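Long-range contacts in pyruvate formate-lyase 2 (Archaeoglobus fulgidus, PDB 2F3O), which belongs to the glycyl radical enzymes of the pyruvate formate-lyase family and is probably a lyase, although its reaction is not established: residues Gln137-Ser143 / Gly463-Gly467; Ser439-Leu443 / Tyr630-Thr634; Leu483-Ser488 / Trp609-Glu613. All blocks are in the same frame, centred on the assembly; numbering follows the deposited sequence.

Contact 1 (Gln137-Ser143 / Gly463-Gly467); sequences QILYTGS and GYEFG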
loop_
_atom_site.group_PDB
_atom_site.type_symbol
_atom_site.label_atom_id
_atom_site.label_comp_id
_atom_site.label_asym_id
_atom_site.label_seq_id
_atom_site.Cartn_x
_atom_site.Cartn_y
_atom_site.Cartn_z
ATOM N N GLN A 137 -34.255 -2.966 -13.867
ATOM C CA GLN A 137 -35.666 -2.711 -14.026
ATOM C C GLN A 137 -35.940 -1.260 -14.475
ATOM O O GLN A 137 -36.744 -1.011 -15.387
ATOM C CB GLN A 137 -36.378 -3.024 -12.722
ATOM C CG GLN A 137 -37.879 -3.175 -12.838
ATOM C CD GLN A 137 -38.571 -2.525 -11.679
ATOM O OE1 GLN A 137 -38.347 -1.352 -11.403
ATOM N NE2 GLN A 137 -39.396 -3.274 -10.984
ATOM N N ILE A 138 -35.241 -0.303 -13.881
ATOM C CA ILE A 138 -35.524 1.066 -14.239
ATOM C C ILE A 138 -34.739 1.505 -15.449
ATOM O O ILE A 138 -35.096 2.490 -16.073
ATOM C CB ILE A 138 -35.396 2.052 -13.055
ATOM C CG1 ILE A 138 -34.049 2.695 -12.931
ATOM C CG2 ILE A 138 -35.676 1.386 -11.738
ATOM C CD1 ILE A 138 -33.941 3.374 -11.593
ATOM N N LEU A 139 -33.694 0.755 -15.797
ATOM C CA LEU A 139 -32.965 0.958 -17.051
ATOM C C LEU A 139 -33.901 0.684 -18.214
ATOM O O LEU A 139 -34.015 1.467 -19.143
ATOM C CB LEU A 139 -31.779 -0.001 -17.130
ATOM C CG LEU A 139 -31.127 -0.282 -18.488
ATOM C CD1 LEU A 139 -30.440 0.940 -19.063
ATOM C CD2 LEU A 139 -30.144 -1.426 -18.352
ATOM N N TYR A 140 -34.614 -0.424 -18.121
ATOM C CA TYR A 140 -35.395 -0.902 -19.227
ATOM C C TYR A 140 -36.669 -0.117 -19.474
ATOM O O TYR A 140 -37.245 -0.223 -20.547
ATOM C CB TYR A 140 -35.666 -2.399 -19.068
ATOM C CG TYR A 140 -34.470 -3.211 -19.498
ATOM C CD1 TYR A 140 -34.114 -4.389 -18.846
ATOM C CD2 TYR A 140 -33.669 -2.775 -20.558
ATOM C CE1 TYR A 140 -33.000 -5.117 -19.248
ATOM C CE2 TYR A 140 -32.567 -3.490 -20.967
ATOM C CZ TYR A 140 -32.237 -4.656 -20.309
ATOM O OH TYR A 140 -31.137 -5.357 -20.727
ATOM N N THR A 141 -37.094 0.707 -18.521
ATOM C CA THR A 141 -38.217 1.601 -18.783
ATOM C C THR A 141 -37.846 2.726 -19.765
ATOM O O THR A 141 -38.713 3.498 -20.169
ATOM C CB THR A 141 -38.692 2.301 -17.519
ATOM O OG1 THR A 141 -37.645 3.163 -17.060
ATOM C CG2 THR A 141 -39.070 1.310 -16.444
ATOM N N GLY A 142 -36.561 2.853 -20.098
ATOM C CA GLY A 142 -36.079 3.834 -21.064
ATOM C C GLY A 142 -36.216 5.289 -20.642
ATOM O O GLY A 142 -35.812 6.193 -21.368
ATOM N N SER A 143 -36.767 5.523 -19.457
ATOM C CA SER A 143 -37.221 6.852 -19.082
ATOM C C SER A 143 -36.225 7.695 -18.296
ATOM O O SER A 143 -36.297 8.927 -18.334
ATOM C CB SER A 143 -38.502 6.729 -18.270
ATOM O OG SER A 143 -38.368 5.730 -17.285
ATOM N N GLY A 463 -46.204 6.224 -13.140
ATOM C CA GLY A 463 -46.374 5.586 -11.838
ATOM C C GLY A 463 -45.112 4.951 -11.286
ATOM O O GLY A 463 -45.162 4.162 -10.334
ATOM N N TYR A 464 -43.976 5.293 -11.878
ATOM C CA TYR A 464 -42.711 4.712 -11.481
ATOM C C TYR A 464 -42.203 5.409 -10.242
ATOM O O TYR A 464 -41.930 6.607 -10.294
ATOM C CB TYR A 464 -41.677 4.949 -12.566
ATOM C CG TYR A 464 -41.921 4.244 -13.871
ATOM C CD1 TYR A 464 -41.547 4.835 -15.074
ATOM C CD2 TYR A 464 -42.509 2.991 -13.905
ATOM C CE1 TYR A 464 -41.753 4.201 -16.270
ATOM C CE2 TYR A 464 -42.729 2.350 -15.102
ATOM C CZ TYR A 464 -42.351 2.964 -16.274
ATOM O OH TYR A 464 -42.560 2.324 -17.456
ATOM N N GLU A 465 -42.051 4.680 -9.137
ATOM C CA GLU A 465 -41.429 5.275 -7.941
ATOM C C GLU A 465 -39.900 5.085 -7.935
ATOM O O GLU A 465 -39.384 4.203 -7.259
ATOM C CB GLU A 465 -42.034 4.694 -6.664
ATOM C CG GLU A 465 -43.539 4.471 -6.718
ATOM C CD GLU A 465 -44.101 4.090 -5.355
ATOM O OE1 GLU A 465 -43.968 4.904 -4.406
ATOM O OE2 GLU A 465 -44.663 2.975 -5.233
ATOM N N PHE A 466 -39.181 5.900 -8.704
ATOM C CA PHE A 466 -37.756 5.693 -8.884
ATOM C C PHE A 466 -36.987 6.840 -8.256
ATOM O O PHE A 466 -35.765 6.802 -8.191
ATOM C CB PHE A 466 -37.361 5.657 -10.368
ATOM C CG PHE A 466 -37.961 4.527 -11.175
ATOM C CD1 PHE A 466 -37.936 4.592 -12.557
ATOM C CD2 PHE A 466 -38.541 3.411 -10.579
ATOM C CE1 PHE A 466 -38.474 3.567 -13.327
ATOM C CE2 PHE A 466 -39.089 2.396 -11.339
ATOM C CZ PHE A 466 -39.049 2.466 -12.717
ATOM N N GLY A 467 -37.683 7.883 -7.829
ATOM C CA GLY A 467 -36.999 9.065 -7.324
ATOM C C GLY A 467 -36.842 9.050 -5.822
ATOM O O GLY A 467 -37.379 8.180 -5.147
#
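Gln-137 and Ile-138, near the C-terminal end of helix 133-140, meet Phe-466 of a loop between two helices. The contact is helix-end to loop packing in the pyruvate formate-lyase-like fold, its centre about 25 Å from the centre of the chain, with CH-pi contacts on two aromatic rings. No hydrogen bond crosses it. The Gln-137 chain bends at chi2 (-139°), which brings its amide oxygen to the phenyl ring. OE1 lies 3.8 Å from Phe-466 CE2, with the amide plane 38° from the ring plane. The bond from CA to CB of Ile-138 is directed toward the loop. Its CG2 methyl sits 3.5 Å from the centroid of the Phe-466 ring, almost straight above the centre of one face. Tyr-464 CB covers the opposite face, and the phenyl ring is held between a methyl of the helix and a methylene of its own loop. Outside the pair, Tyr-452 of helix 447-453 also packs on Phe-466, and Phe-466 O accepts a hydrogen bond from His-489 NE2. Thr-141 comes next and touches both rings. Its CG2 methyl lies over a face of Tyr-464, 4.1 Å from the ring centroid and displaced toward the rim on the hydroxyl side. Its OG1 is at the edge of Phe-466, 3.8 Å from CE1. That hydroxyl also donates back into the helix: OG1 to Ile-138 O is 2.8 Å, with the donor above the carbonyl plane. With OG1 held there (chi1 65°), CG2 is turned to the tyrosine. The chain then turns toward strand 145-147. Ser-143 closes the segment, its OG 3.9 Å from Tyr-464 CE1.

Contact 2 (Ser439-Leu443 / Tyr630-Thr634); sequences SDAAL and YPMTT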
loop_
_atom_site.group_PDB
_atom_site.type_symbol
_atom_site.label_atom_id
_atom_site.label_comp_id
_atom_site.label_asym_id
_atom_site.label_seq_id
_atom_site.Cartn_x
_atom_site.Cartn_y
_atom_site.Cartn_z
ATOM N N SER A 439 -15.990 6.461 -22.056
ATOM C CA SER A 439 -16.382 7.829 -22.203
ATOM C C SER A 439 -17.871 8.008 -22.471
ATOM O O SER A 439 -18.391 9.101 -22.325
ATOM C CB SER A 439 -15.536 8.487 -23.265
ATOM O OG SER A 439 -16.003 8.102 -24.541
ATOM N N ASP A 440 -18.569 6.940 -22.840
ATOM C CA ASP A 440 -20.025 7.017 -22.912
ATOM C C ASP A 440 -20.624 5.921 -22.072
ATOM O O ASP A 440 -21.317 5.063 -22.591
ATOM C CB ASP A 440 -20.536 6.880 -24.344
ATOM C CG ASP A 440 -21.914 7.504 -24.532
ATOM O OD1 ASP A 440 -22.361 8.245 -23.641
ATOM O OD2 ASP A 440 -22.559 7.257 -25.567
ATOM N N ALA A 441 -20.356 5.944 -20.776
ATOM C CA ALA A 441 -20.733 4.818 -19.945
ATOM C C ALA A 441 -22.195 4.893 -19.563
ATOM O O ALA A 441 -22.855 3.856 -19.407
ATOM C CB ALA A 441 -19.877 4.752 -18.734
ATOM N N ALA A 442 -22.686 6.121 -19.411
ATOM C CA ALA A 442 -24.119 6.365 -19.262
ATOM C C ALA A 442 -24.534 7.698 -19.830
ATOM O O ALA A 442 -23.718 8.597 -20.045
ATOM C CB ALA A 442 -24.551 6.278 -17.810
ATOM N N LEU A 443 -25.835 7.797 -20.068
ATOM C CA LEU A 443 -26.513 9.048 -20.444
ATOM C C LEU A 443 -27.691 9.228 -19.486
ATOM O O LEU A 443 -28.464 8.302 -19.270
ATOM C CB LEU A 443 -26.992 8.963 -21.903
ATOM C CG LEU A 443 -25.866 8.824 -22.949
ATOM C CD1 LEU A 443 -25.984 7.525 -23.743
ATOM C CD2 LEU A 443 -25.777 10.049 -23.856
ATOM N N TYR A 630 -23.580 15.499 -23.585
ATOM C CA TYR A 630 -23.849 15.304 -24.991
ATOM C C TYR A 630 -24.925 14.253 -25.102
ATOM O O TYR A 630 -25.009 13.388 -24.239
ATOM C CB TYR A 630 -22.568 14.946 -25.780
ATOM C CG TYR A 630 -21.924 13.632 -25.464
ATOM C CD1 TYR A 630 -22.332 12.455 -26.092
ATOM C CD2 TYR A 630 -20.878 13.571 -24.567
ATOM C CE1 TYR A 630 -21.743 11.256 -25.795
ATOM C CE2 TYR A 630 -20.262 12.387 -24.282
ATOM C CZ TYR A 630 -20.707 11.228 -24.880
ATOM O OH TYR A 630 -20.086 10.047 -24.576
ATOM N N PRO A 631 -25.769 14.335 -26.143
ATOM C CA PRO A 631 -26.957 13.513 -26.124
ATOM C C PRO A 631 -26.982 12.181 -26.852
ATOM O O PRO A 631 -27.828 11.361 -26.503
ATOM C CB PRO A 631 -27.979 14.420 -26.799
ATOM C CG PRO A 631 -27.189 15.194 -27.765
ATOM C CD PRO A 631 -25.771 15.244 -27.302
ATOM N N MET A 632 -26.100 11.962 -27.833
ATOM C CA MET A 632 -26.370 11.026 -28.954
ATOM C C MET A 632 -27.726 11.388 -29.543
ATOM O O MET A 632 -27.961 12.553 -29.827
ATOM C CB MET A 632 -26.293 9.537 -28.571
ATOM C CG MET A 632 -24.927 9.083 -28.046
ATOM S SD MET A 632 -23.505 9.645 -29.005
ATOM C CE MET A 632 -23.756 8.795 -30.564
ATOM N N THR A 633 -28.631 10.433 -29.708
ATOM C CA THR A 633 -30.014 10.842 -29.959
ATOM C C THR A 633 -30.919 10.443 -28.808
ATOM O O THR A 633 -32.116 10.272 -29.000
ATOM C CB THR A 633 -30.620 10.375 -31.338
ATOM O OG1 THR A 633 -30.842 8.965 -31.349
ATOM C CG2 THR A 633 -29.730 10.754 -32.506
ATOM N N THR A 634 -30.351 10.313 -27.607
ATOM C CA THR A 634 -31.150 9.951 -26.435
ATOM C C THR A 634 -31.979 11.117 -25.932
ATOM O O THR A 634 -32.875 10.916 -25.128
ATOM C CB THR A 634 -30.319 9.443 -25.229
ATOM O OG1 THR A 634 -29.626 10.542 -24.623
ATOM C CG2 THR A 634 -29.335 8.353 -25.629
#
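Leu-443 and Tyr-630 bury the most surface here, followed by Asp-440. Leu-443 reaches the loop 630-634 with both methyl groups. CD2 meets two backbone carbonyls, 3.4 Å from Tyr-630 O and 3.6 Å from Pro-631 O. CD1 lies 3.9 Å from Thr-634 CG2. The loop is held in shape by a type II' beta turn from Pro-631 to Thr-634. Pro-631 O is gripped twice, by Thr-634 N and by Thr-634 OG1 at 2.7 Å, the latter in the carbonyl plane. Residues 442-443 are in strand 435-445 of a mixed sheet, and 439-441 form a break in it. The sheet is probably part of a ten-stranded alpha/beta barrel, as in other glycyl radical enzymes. The turn leads from strand 624-628 into helix 634-640. Tyr-630 reaches back to the break, with CG between the backbone N and carbonyl carbon (chi1 66°). Its OH lies 3.0 Å from Ser-439 O, which is near the ring plane. Asp-440 OD1 is equally close to that OH, its carboxylate turned 44° from the ring. OD1 accepts a hydrogen bond from Gln-541 NE2. OD2 is hydrogen-bonded to a glycerol, probably from crystallisation, which also bonds weakly to Tyr-630 OH and may mark a pocket.

Contact 3 (Leu483-Ser488 / Trp609-Glu613); sequences LREQVS and WYCEE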
loop_
_atom_site.group_PDB
_atom_site.type_symbol
_atom_site.label_atom_id
_atom_site.label_comp_id
_atom_site.label_asym_id
_atom_site.label_seq_id
_atom_site.Cartn_x
_atom_site.Cartn_y
_atom_site.Cartn_z
ATOM N N LEU A 483 -34.782 19.635 -6.278
ATOM C CA LEU A 483 -34.218 19.281 -7.583
ATOM C C LEU A 483 -32.804 18.698 -7.437
ATOM O O LEU A 483 -32.538 17.583 -7.906
ATOM C CB LEU A 483 -34.232 20.482 -8.547
ATOM C CG LEU A 483 -33.534 20.347 -9.906
ATOM C CD1 LEU A 483 -34.213 19.319 -10.779
ATOM C CD2 LEU A 483 -33.497 21.670 -10.621
ATOM N N ARG A 484 -31.928 19.450 -6.757
ATOM C CA ARG A 484 -30.548 19.046 -6.457
ATOM C C ARG A 484 -30.479 17.690 -5.785
ATOM O O ARG A 484 -29.619 16.874 -6.096
ATOM C CB ARG A 484 -29.879 20.072 -5.542
ATOM C CG ARG A 484 -28.364 20.026 -5.530
ATOM C CD ARG A 484 -27.866 20.573 -4.203
ATOM N NE ARG A 484 -26.513 21.114 -4.284
ATOM C CZ ARG A 484 -26.232 22.387 -4.545
ATOM N NH1 ARG A 484 -27.217 23.250 -4.742
ATOM N NH2 ARG A 484 -24.973 22.800 -4.598
ATOM N N GLU A 485 -31.398 17.450 -4.870
ATOM C CA GLU A 485 -31.451 16.180 -4.215
ATOM C C GLU A 485 -31.839 15.091 -5.197
ATOM O O GLU A 485 -31.328 13.984 -5.106
ATOM C CB GLU A 485 -32.446 16.223 -3.068
ATOM C CG GLU A 485 -32.297 15.071 -2.095
ATOM C CD GLU A 485 -33.291 15.157 -0.964
ATOM O OE1 GLU A 485 -33.477 16.275 -0.420
ATOM O OE2 GLU A 485 -33.891 14.108 -0.631
ATOM N N GLN A 486 -32.718 15.400 -6.145
ATOM C CA GLN A 486 -33.152 14.378 -7.086
ATOM C C GLN A 486 -32.107 14.031 -8.137
ATOM O O GLN A 486 -31.977 12.863 -8.507
ATOM C CB GLN A 486 -34.466 14.755 -7.753
ATOM C CG GLN A 486 -35.669 14.632 -6.861
ATOM C CD GLN A 486 -36.081 13.207 -6.549
ATOM O OE1 GLN A 486 -35.485 12.236 -7.024
ATOM N NE2 GLN A 486 -37.133 13.076 -5.746
ATOM N N VAL A 487 -31.381 15.046 -8.611
ATOM C CA VAL A 487 -30.253 14.855 -9.529
ATOM C C VAL A 487 -29.248 13.906 -8.887
ATOM O O VAL A 487 -28.902 12.869 -9.469
ATOM C CB VAL A 487 -29.557 16.195 -9.873
ATOM C CG1 VAL A 487 -28.324 15.965 -10.748
ATOM C CG2 VAL A 487 -30.522 17.126 -10.576
ATOM N N SER A 488 -28.833 14.263 -7.668
ATOM C CA SER A 488 -27.998 13.430 -6.799
ATOM C C SER A 488 -28.441 11.971 -6.780
ATOM O O SER A 488 -27.668 11.082 -7.117
ATOM C CB SER A 488 -28.013 13.985 -5.372
ATOM O OG SER A 488 -27.006 13.391 -4.565
ATOM N N TRP A 609 -24.505 21.711 -10.631
ATOM C CA TRP A 609 -25.014 20.746 -9.679
ATOM C C TRP A 609 -24.739 19.339 -10.156
ATOM O O TRP A 609 -24.206 18.533 -9.395
ATOM C CB TRP A 609 -26.516 20.870 -9.547
ATOM C CG TRP A 609 -26.995 22.062 -8.828
ATOM C CD1 TRP A 609 -26.254 23.116 -8.370
ATOM C CD2 TRP A 609 -28.351 22.358 -8.520
ATOM N NE1 TRP A 609 -27.069 24.043 -7.782
ATOM C CE2 TRP A 609 -28.365 23.599 -7.856
ATOM C CE3 TRP A 609 -29.560 21.694 -8.742
ATOM C CZ2 TRP A 609 -29.547 24.182 -7.388
ATOM C CZ3 TRP A 609 -30.731 22.270 -8.287
ATOM C CH2 TRP A 609 -30.717 23.509 -7.622
ATOM N N TYR A 610 -25.120 19.053 -11.408
ATOM C CA TYR A 610 -24.845 17.763 -12.062
ATOM C C TYR A 610 -23.352 17.385 -12.016
ATOM O O TYR A 610 -22.993 16.277 -11.597
ATOM C CB TYR A 610 -25.316 17.772 -13.527
ATOM C CG TYR A 610 -24.977 16.491 -14.243
ATOM C CD1 TYR A 610 -25.741 15.352 -14.029
ATOM C CD2 TYR A 610 -23.880 16.407 -15.105
ATOM C CE1 TYR A 610 -25.439 14.160 -14.649
ATOM C CE2 TYR A 610 -23.555 15.212 -15.724
ATOM C CZ TYR A 610 -24.346 14.090 -15.496
ATOM O OH TYR A 610 -24.062 12.886 -16.104
ATOM N N CYS A 611 -22.508 18.312 -12.461
ATOM C CA CYS A 611 -21.061 18.122 -12.511
ATOM C C CYS A 611 -20.432 17.795 -11.165
ATOM O O CYS A 611 -19.603 16.895 -11.062
ATOM C CB CYS A 611 -20.390 19.369 -13.069
ATOM S SG CYS A 611 -20.680 19.540 -14.807
ATOM N N GLU A 612 -20.844 18.515 -10.130
ATOM C CA GLU A 612 -20.260 18.278 -8.831
ATOM C C GLU A 612 -20.874 17.050 -8.199
ATOM O O GLU A 612 -20.311 16.477 -7.280
ATOM C CB GLU A 612 -20.389 19.494 -7.915
ATOM C CG GLU A 612 -21.716 19.578 -7.197
ATOM C CD GLU A 612 -21.770 20.732 -6.237
ATOM O OE1 GLU A 612 -20.889 20.810 -5.345
ATOM O OE2 GLU A 612 -22.699 21.557 -6.377
ATOM N N GLU A 613 -22.014 16.609 -8.695
ATOM C CA GLU A 613 -22.553 15.399 -8.132
ATOM C C GLU A 613 -21.924 14.191 -8.776
ATOM O O GLU A 613 -21.947 13.114 -8.219
ATOM C CB GLU A 613 -24.079 15.350 -8.218
ATOM C CG GLU A 613 -24.767 16.137 -7.096
ATOM C CD GLU A 613 -24.811 15.400 -5.749
ATOM O OE1 GLU A 613 -24.435 14.195 -5.672
ATOM O OE2 GLU A 613 -25.265 16.031 -4.765
#
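Arg-484 lies across one face of the Trp-609 indole, where helix 477-508 packs on helix 597-615. The two segments run 42° apart, with their axes 9.7 Å from each other. The guanidinium makes a cation-pi contact: Arg-484 CZ is 4.0 Å from the centroid of the five-membered ring. Arg-484 CB makes a CH-pi contact over the six-membered ring, 3.8 Å from its centroid. CG is anti to the backbone N (chi1 -161°), and the chain, extended from CG to NE, runs across the indole. The guanidinium and indole planes are 41° apart. Leu-483 CD2 touches the benzo end of the indole at CZ3. An alanine in place of Trp-609 would probably open a gap beside Leu-483 and set the guanidinium free to swing off its present line. Glu-612 holds the far end of the arginine by a salt bridge, NH2 to OE2 at 3.1 Å. One turn on, Val-487 CG1 meets the edge of the Tyr-610 ring, 4.2 Å from CD1. Glu-613 bends at chi2 to face Ser-488, whose OG gives OE1 a weak hydrogen bond of 2.9 Å. Farther out, Tyr-610 packs on Val-491 and on Ala-627 of strand 624-628, and its OH is weakly hydrogen-bonded to Ile-540 O.

How the contacts relate
The three contacts form a rough triangle, each pair of centres about 18 Å apart. Contact 2 lies near the middle of the chain, contacts 1 and 3 farther out on the same side. Contacts 1 and 3 touch: Gly-467 CA is 3.5 Å from Gln-486 OE1. The loop 463-467 leads into helix 477-508, which carries contact 3. Residues 137-143 precede strand 145-147, which pairs with strand 435-445 in one mixed sheet. Helix 597-615 leads to strand 624-628 of that sheet, just before loop 630-634. Along the chain, contact 1 closes before contact 3 opens, contacts 1 and 2 interleave, and contact 3 is nested inside contact 2. The sheet thus joins contact 2 to the segments beside contacts 1 and 3.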